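Local coordinates for cellulose binding protein (Clavibacter michiganensis, PDB 4JJO) that binds cellulose and loosens plant cell walls, being the expansin part of a longer protein that probably also hydrolyses beta-1,4-glucans, at residues T8-G13 and R32-V37; T109-V114 and G189-T194. All coordinates share one frame; numbering follows the deposited sequence.

Interaction 1. Residues T8-G13 and R32-V37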
loop_
_atom_site.group_PDB
_atom_site.type_symbol
_atom_site.label_atom_id
_atom_site.label_comp_id
_atom_site.label_asym_id
_atom_site.label_seq_id
_atom_site.Cartn_x
_atom_site.Cartn_y
_atom_site.Cartn_z
ATOM N N THR A 8 14.548 -13.371 4.121
ATOM C CA THR A 8 14.504 -13.825 5.503
ATOM C C THR A 8 13.055 -13.648 5.940
ATOM O O THR A 8 12.204 -13.308 5.119
ATOM C CB THR A 8 15.448 -13.008 6.406
ATOM O OG1 THR A 8 15.253 -11.610 6.168
ATOM C CG2 THR A 8 16.906 -13.368 6.126
ATOM N N HIS A 9 12.755 -13.878 7.213
ATOM C CA HIS A 9 11.379 -13.714 7.673
ATOM C C HIS A 9 11.254 -12.914 8.962
ATOM O O HIS A 9 12.183 -12.860 9.767
ATOM C CB HIS A 9 10.699 -15.074 7.837
ATOM C CG HIS A 9 11.421 -16.011 8.753
ATOM N ND1 HIS A 9 11.310 -15.944 10.128
ATOM C CD2 HIS A 9 12.253 -17.045 8.494
ATOM C CE1 HIS A 9 12.045 -16.895 10.671
ATOM N NE2 HIS A 9 12.629 -17.579 9.704
ATOM N N TYR A 10 10.091 -12.293 9.133
ATOM C CA TYR A 10 9.763 -11.559 10.346
ATOM C C TYR A 10 8.252 -11.604 10.539
ATOM O O TYR A 10 7.537 -12.214 9.740
ATOM C CB TYR A 10 10.248 -10.111 10.252
ATOM C CG TYR A 10 9.270 -9.167 9.590
ATOM C CD1 TYR A 10 8.727 -8.100 10.290
ATOM C CD2 TYR A 10 8.893 -9.343 8.267
ATOM C CE1 TYR A 10 7.838 -7.233 9.692
ATOM C CE2 TYR A 10 8.003 -8.484 7.661
ATOM C CZ TYR A 10 7.479 -7.430 8.378
ATOM O OH TYR A 10 6.593 -6.564 7.783
ATOM N N SER A 11 7.761 -10.973 11.598
ATOM C CA SER A 11 6.327 -10.970 11.860
ATOM C C SER A 11 5.841 -9.647 12.434
ATOM O O SER A 11 6.468 -9.074 13.325
ATOM C CB SER A 11 5.962 -12.098 12.825
ATOM O OG SER A 11 4.567 -12.347 12.797
ATOM N N LEU A 12 4.716 -9.169 11.910
ATOM C CA LEU A 12 4.002 -8.047 12.503
ATOM C C LEU A 12 3.041 -8.561 13.569
ATOM O O LEU A 12 2.390 -7.779 14.266
ATOM C CB LEU A 12 3.222 -7.290 11.428
ATOM C CG LEU A 12 4.064 -6.516 10.416
ATOM C CD1 LEU A 12 3.176 -5.905 9.347
ATOM C CD2 LEU A 12 4.877 -5.445 11.120
ATOM N N GLY A 13 2.961 -9.883 13.688
ATOM C CA GLY A 13 2.053 -10.524 14.618
ATOM C C GLY A 13 0.601 -10.233 14.300
ATOM O O GLY A 13 0.218 -10.095 13.136
ATOM N N ARG A 32 -2.065 -13.311 5.743
ATOM C CA ARG A 32 -0.752 -13.184 6.371
ATOM C C ARG A 32 0.372 -13.185 5.344
ATOM O O ARG A 32 1.514 -13.515 5.663
ATOM C CB ARG A 32 -0.527 -14.307 7.386
ATOM C CG ARG A 32 -1.484 -14.261 8.558
ATOM C CD ARG A 32 -1.530 -12.859 9.112
ATOM N NE ARG A 32 -2.230 -12.766 10.390
ATOM C CZ ARG A 32 -3.238 -11.933 10.640
ATOM N NH1 ARG A 32 -3.690 -11.110 9.706
ATOM N NH2 ARG A 32 -3.806 -11.923 11.836
ATOM N N MET A 33 0.045 -12.806 4.114
ATOM C CA MET A 33 1.031 -12.757 3.043
ATOM C C MET A 33 1.440 -11.313 2.799
ATOM O O MET A 33 0.767 -10.571 2.081
ATOM C CB MET A 33 0.467 -13.376 1.766
ATOM C CG MET A 33 0.106 -14.849 1.902
ATOM S SD MET A 33 1.529 -15.890 2.283
ATOM C CE MET A 33 0.738 -17.475 2.534
ATOM N N TYR A 34 2.546 -10.919 3.417
ATOM C CA TYR A 34 3.041 -9.555 3.304
ATOM C C TYR A 34 4.558 -9.549 3.343
ATOM O O TYR A 34 5.182 -10.587 3.560
ATOM C CB TYR A 34 2.477 -8.682 4.426
ATOM C CG TYR A 34 2.763 -9.192 5.822
ATOM C CD1 TYR A 34 3.911 -8.809 6.498
ATOM C CD2 TYR A 34 1.876 -10.042 6.466
ATOM C CE1 TYR A 34 4.172 -9.269 7.775
ATOM C CE2 TYR A 34 2.126 -10.504 7.741
ATOM C CZ TYR A 34 3.274 -10.113 8.391
ATOM O OH TYR A 34 3.526 -10.574 9.662
ATOM N N VAL A 35 5.150 -8.379 3.138
ATOM C CA VAL A 35 6.597 -8.279 3.015
ATOM C C VAL A 35 7.090 -6.883 3.359
ATOM O O VAL A 35 6.388 -5.893 3.147
ATOM C CB VAL A 35 7.041 -8.623 1.578
ATOM C CG1 VAL A 35 6.455 -7.625 0.590
ATOM C CG2 VAL A 35 8.557 -8.664 1.473
ATOM N N ALA A 36 8.299 -6.818 3.910
ATOM C CA ALA A 36 8.996 -5.561 4.111
ATOM C C ALA A 36 10.101 -5.465 3.070
ATOM O O ALA A 36 10.856 -6.416 2.866
ATOM C CB ALA A 36 9.579 -5.492 5.503
ATOM N N VAL A 37 10.192 -4.318 2.407
ATOM C CA VAL A 37 11.144 -4.150 1.316
ATOM C C VAL A 37 12.217 -3.127 1.665
ATOM O O VAL A 37 12.029 -2.289 2.545
ATOM C CB VAL A 37 10.439 -3.718 0.016
ATOM C CG1 VAL A 37 9.495 -4.813 -0.465
ATOM C CG2 VAL A 37 9.688 -2.407 0.214
HETATM O O HOH W 1 1.515 -11.628 11.074
#
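The rings of Tyr-10 and Tyr-34 form an offset edge-to-face pair. Their centroids are 5.8 Å apart and their planes stand at 89°. Tyr-34 gives the edge and Tyr-10 the face. Tyr-34 CE1 lies 3.8 Å from Tyr-10 CZ, so it meets the phenol end of that ring, not its centre. Tyr-10 OH also sits at the rim of the Tyr-34 ring, close to its plane, 3.6 Å from Tyr-34 CE1. Ala-36 CB comes to the same end of Tyr-10, 4.0 Å from its CE2. Leu-12 joins from the chain that follows strand 3-10, with its CG 3.8 Å from Tyr-34 CE1. The first torsion of Tyr-34 (57°) puts CG between its backbone N and carbonyl carbon, and the ring then reaches across to residues 11 to 13.

These residues belong to the expansin N-terminal domain, a double-psi beta-barrel. Strands 3-10 and 34-38 do not pair here; both pair with strand 76-80. Val-28 and Pro-29 also touch Tyr-34.

The ring carries its hydroxyl to the backbone of the turn. Leu-12 N donates to Tyr-34 OH at 2.9 Å in a nearly straight bond of 172°. Water 1 lies in the ring plane, 2.7 Å from Tyr-34 OH, and donates to Gly-13 O. Ser-11 OG accepts from Gly-13 N, which makes an ST turn. The polar end of the buried Tyr-34 is thus satisfied by an amide and a water, and its hydroxyl ties the strand carrying Tyr-34 to the turn that follows strand 3-10.

Interaction 2. Residues T109-V114 and G189-T194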
loop_
_atom_site.group_PDB
_atom_site.type_symbol
_atom_site.label_atom_id
_atom_site.label_comp_id
_atom_site.label_asym_id
_atom_site.label_seq_id
_atom_site.Cartn_x
_atom_site.Cartn_y
_atom_site.Cartn_z
ATOM N N THR A 109 -12.314 -3.100 -4.660
ATOM C CA THR A 109 -12.449 -1.754 -5.197
ATOM C C THR A 109 -11.635 -0.780 -4.359
ATOM O O THR A 109 -11.223 -1.096 -3.243
ATOM C CB THR A 109 -13.914 -1.299 -5.198
ATOM O OG1 THR A 109 -14.409 -1.273 -3.852
ATOM C CG2 THR A 109 -14.766 -2.239 -6.043
ATOM N N VAL A 110 -11.409 0.406 -4.908
ATOM C CA VAL A 110 -10.662 1.444 -4.218
ATOM C C VAL A 110 -11.400 1.885 -2.960
ATOM O O VAL A 110 -12.626 1.984 -2.948
ATOM C CB VAL A 110 -10.449 2.662 -5.138
ATOM C CG1 VAL A 110 -9.840 3.825 -4.367
ATOM C CG2 VAL A 110 -9.574 2.281 -6.321
ATOM N N ALA A 111 -10.643 2.127 -1.896
ATOM C CA ALA A 111 -11.204 2.683 -0.671
ATOM C C ALA A 111 -10.326 3.818 -0.176
ATOM O O ALA A 111 -9.149 3.904 -0.523
ATOM C CB ALA A 111 -11.340 1.608 0.396
ATOM N N ILE A 112 -10.913 4.690 0.633
ATOM C CA ILE A 112 -10.191 5.810 1.216
ATOM C C ILE A 112 -10.385 5.794 2.721
ATOM O O ILE A 112 -11.515 5.679 3.200
ATOM C CB ILE A 112 -10.718 7.155 0.682
ATOM C CG1 ILE A 112 -10.525 7.254 -0.833
ATOM C CG2 ILE A 112 -10.038 8.321 1.388
ATOM C CD1 ILE A 112 -9.102 7.100 -1.290
ATOM N N ARG A 113 -9.289 5.897 3.466
ATOM C CA ARG A 113 -9.379 6.083 4.907
ATOM C C ARG A 113 -8.805 7.435 5.289
ATOM O O ARG A 113 -7.627 7.714 5.057
ATOM C CB ARG A 113 -8.651 4.974 5.672
ATOM C CG ARG A 113 -8.672 5.195 7.180
ATOM C CD ARG A 113 -8.211 3.986 7.976
ATOM N NE ARG A 113 -6.820 3.633 7.707
ATOM C CZ ARG A 113 -6.024 3.001 8.565
ATOM N NH1 ARG A 113 -6.467 2.648 9.764
ATOM N NH2 ARG A 113 -4.773 2.725 8.224
ATOM N N VAL A 114 -9.649 8.280 5.865
ATOM C CA VAL A 114 -9.191 9.547 6.404
ATOM C C VAL A 114 -8.432 9.257 7.690
ATOM O O VAL A 114 -8.890 8.476 8.522
ATOM C CB VAL A 114 -10.364 10.495 6.702
ATOM C CG1 VAL A 114 -9.853 11.787 7.305
ATOM C CG2 VAL A 114 -11.155 10.774 5.434
ATOM N N GLY A 189 -10.683 7.694 10.505
ATOM C CA GLY A 189 -10.602 6.316 10.955
ATOM C C GLY A 189 -11.427 5.337 10.141
ATOM O O GLY A 189 -11.162 4.135 10.155
ATOM N N GLU A 190 -12.425 5.846 9.428
ATOM C CA GLU A 190 -13.338 4.987 8.686
ATOM C C GLU A 190 -12.767 4.569 7.341
ATOM O O GLU A 190 -12.227 5.391 6.603
ATOM C CB GLU A 190 -14.664 5.707 8.460
ATOM C CG GLU A 190 -15.728 4.833 7.826
ATOM C CD GLU A 190 -17.075 5.517 7.746
ATOM O OE1 GLU A 190 -17.280 6.523 8.457
ATOM O OE2 GLU A 190 -17.930 5.049 6.965
ATOM N N ILE A 191 -12.896 3.284 7.024
ATOM C CA ILE A 191 -12.577 2.799 5.689
ATOM C C ILE A 191 -13.794 3.009 4.802
ATOM O O ILE A 191 -14.801 2.312 4.937
ATOM C CB ILE A 191 -12.183 1.312 5.691
ATOM C CG1 ILE A 191 -10.925 1.100 6.537
ATOM C CG2 ILE A 191 -11.943 0.829 4.268
ATOM C CD1 ILE A 191 -10.597 -0.352 6.807
ATOM N N GLN A 192 -13.693 3.984 3.904
ATOM C CA GLN A 192 -14.791 4.330 3.010
ATOM C C GLN A 192 -14.600 3.669 1.657
ATOM O O GLN A 192 -13.824 4.137 0.825
ATOM C CB GLN A 192 -14.885 5.845 2.835
ATOM C CG GLN A 192 -15.278 6.590 4.096
ATOM C CD GLN A 192 -15.441 8.077 3.859
ATOM O OE1 GLN A 192 -16.374 8.511 3.184
ATOM N NE2 GLN A 192 -14.522 8.866 4.405
ATOM N N ARG A 193 -15.324 2.579 1.445
ATOM C CA ARG A 193 -15.223 1.815 0.211
ATOM C C ARG A 193 -15.990 2.499 -0.910
ATOM O O ARG A 193 -17.056 3.066 -0.681
ATOM C CB ARG A 193 -15.756 0.403 0.446
ATOM C CG ARG A 193 -15.065 -0.274 1.608
ATOM C CD ARG A 193 -15.525 -1.688 1.854
ATOM N NE ARG A 193 -14.515 -2.402 2.627
ATOM C CZ ARG A 193 -14.414 -2.378 3.953
ATOM N NH1 ARG A 193 -15.277 -1.686 4.688
ATOM N NH2 ARG A 193 -13.445 -3.056 4.548
ATOM N N THR A 194 -15.435 2.455 -2.118
ATOM C CA THR A 194 -16.094 3.034 -3.281
ATOM C C THR A 194 -16.359 1.968 -4.337
ATOM O O THR A 194 -15.979 0.808 -4.179
ATOM C CB THR A 194 -15.256 4.159 -3.929
ATOM O OG1 THR A 194 -14.240 3.592 -4.771
ATOM C CG2 THR A 194 -14.617 5.041 -2.869
HETATM O O HOH W 2 -8.662 3.259 11.294
HETATM O O HOH W 3 -12.515 7.876 6.309
#
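Arg-113 runs alongside the backbone of Gly-189 and Glu-190 before its end turns to other parts of the chain. Its CB lies 3.7 Å from Glu-190 O, and its CG 3.6 Å from the same oxygen. Its CD moves on to Gly-189 O, at 3.7 Å. The chain is extended as far as CD and bends at chi3 (63°), which turns the guanidinium out of that line. NE is hydrogen-bonded outside the two segments. NH1 gives one bond to water 2, 2.7 Å away in the plane of the group, and another to Ile-18 O. Water 2 donates in turn to Gly-189 O. NH2 is bonded to Gln-126 OE1 on strand 124-128, so several partners fix the flat group.

The two segments are antiparallel neighbours in the expansin C-terminal domain, an immunoglobulin-like beta-sandwich. Strand 191-193 is outermost in its sheet, and strand 111-114 lies between it and strand 124-128. Ile-112 and Gln-192 are a hydrogen-bonded pair: Ile-112 N to Gln-192 O is 3.0 Å and Gln-192 N to Ile-112 O is 2.8 Å. Gln-192 NE2 bonds to Arg-185 O and to water 3. That water also bridges Val-114 N and Glu-190 O, where the strands have begun to part. Beyond it, Gly-189 N donates to Val-114 O almost straight, at 177°.

At the other end, Val-110 O accepts twice from Thr-194. The amide N approaches almost along the carbonyl direction, while OG1, 2.9 Å from Val-110 O, comes from above the carbonyl plane. Thr-109 OG1 donates to Thr-194 O at 2.6 Å.

Overall arrangement
Interactions 1 and 2 lie in the two different domains of the expansin module. Their centres are 24 Å apart and their nearest atoms about 12 Å, so they do not touch. Along the chain they come in series. The segment between residues 13 and 32 nevertheless connects their surroundings: Val-28 and Pro-29 pack on Tyr-34 in interaction 1, whereas Ile-18 and Pro-26 meet Arg-113 of interaction 2. Arg-113 therefore reaches from the C-terminal sandwich to the N-terminal barrel domain. The structure is the apo form, so neither contact is seen against bound polysaccharide.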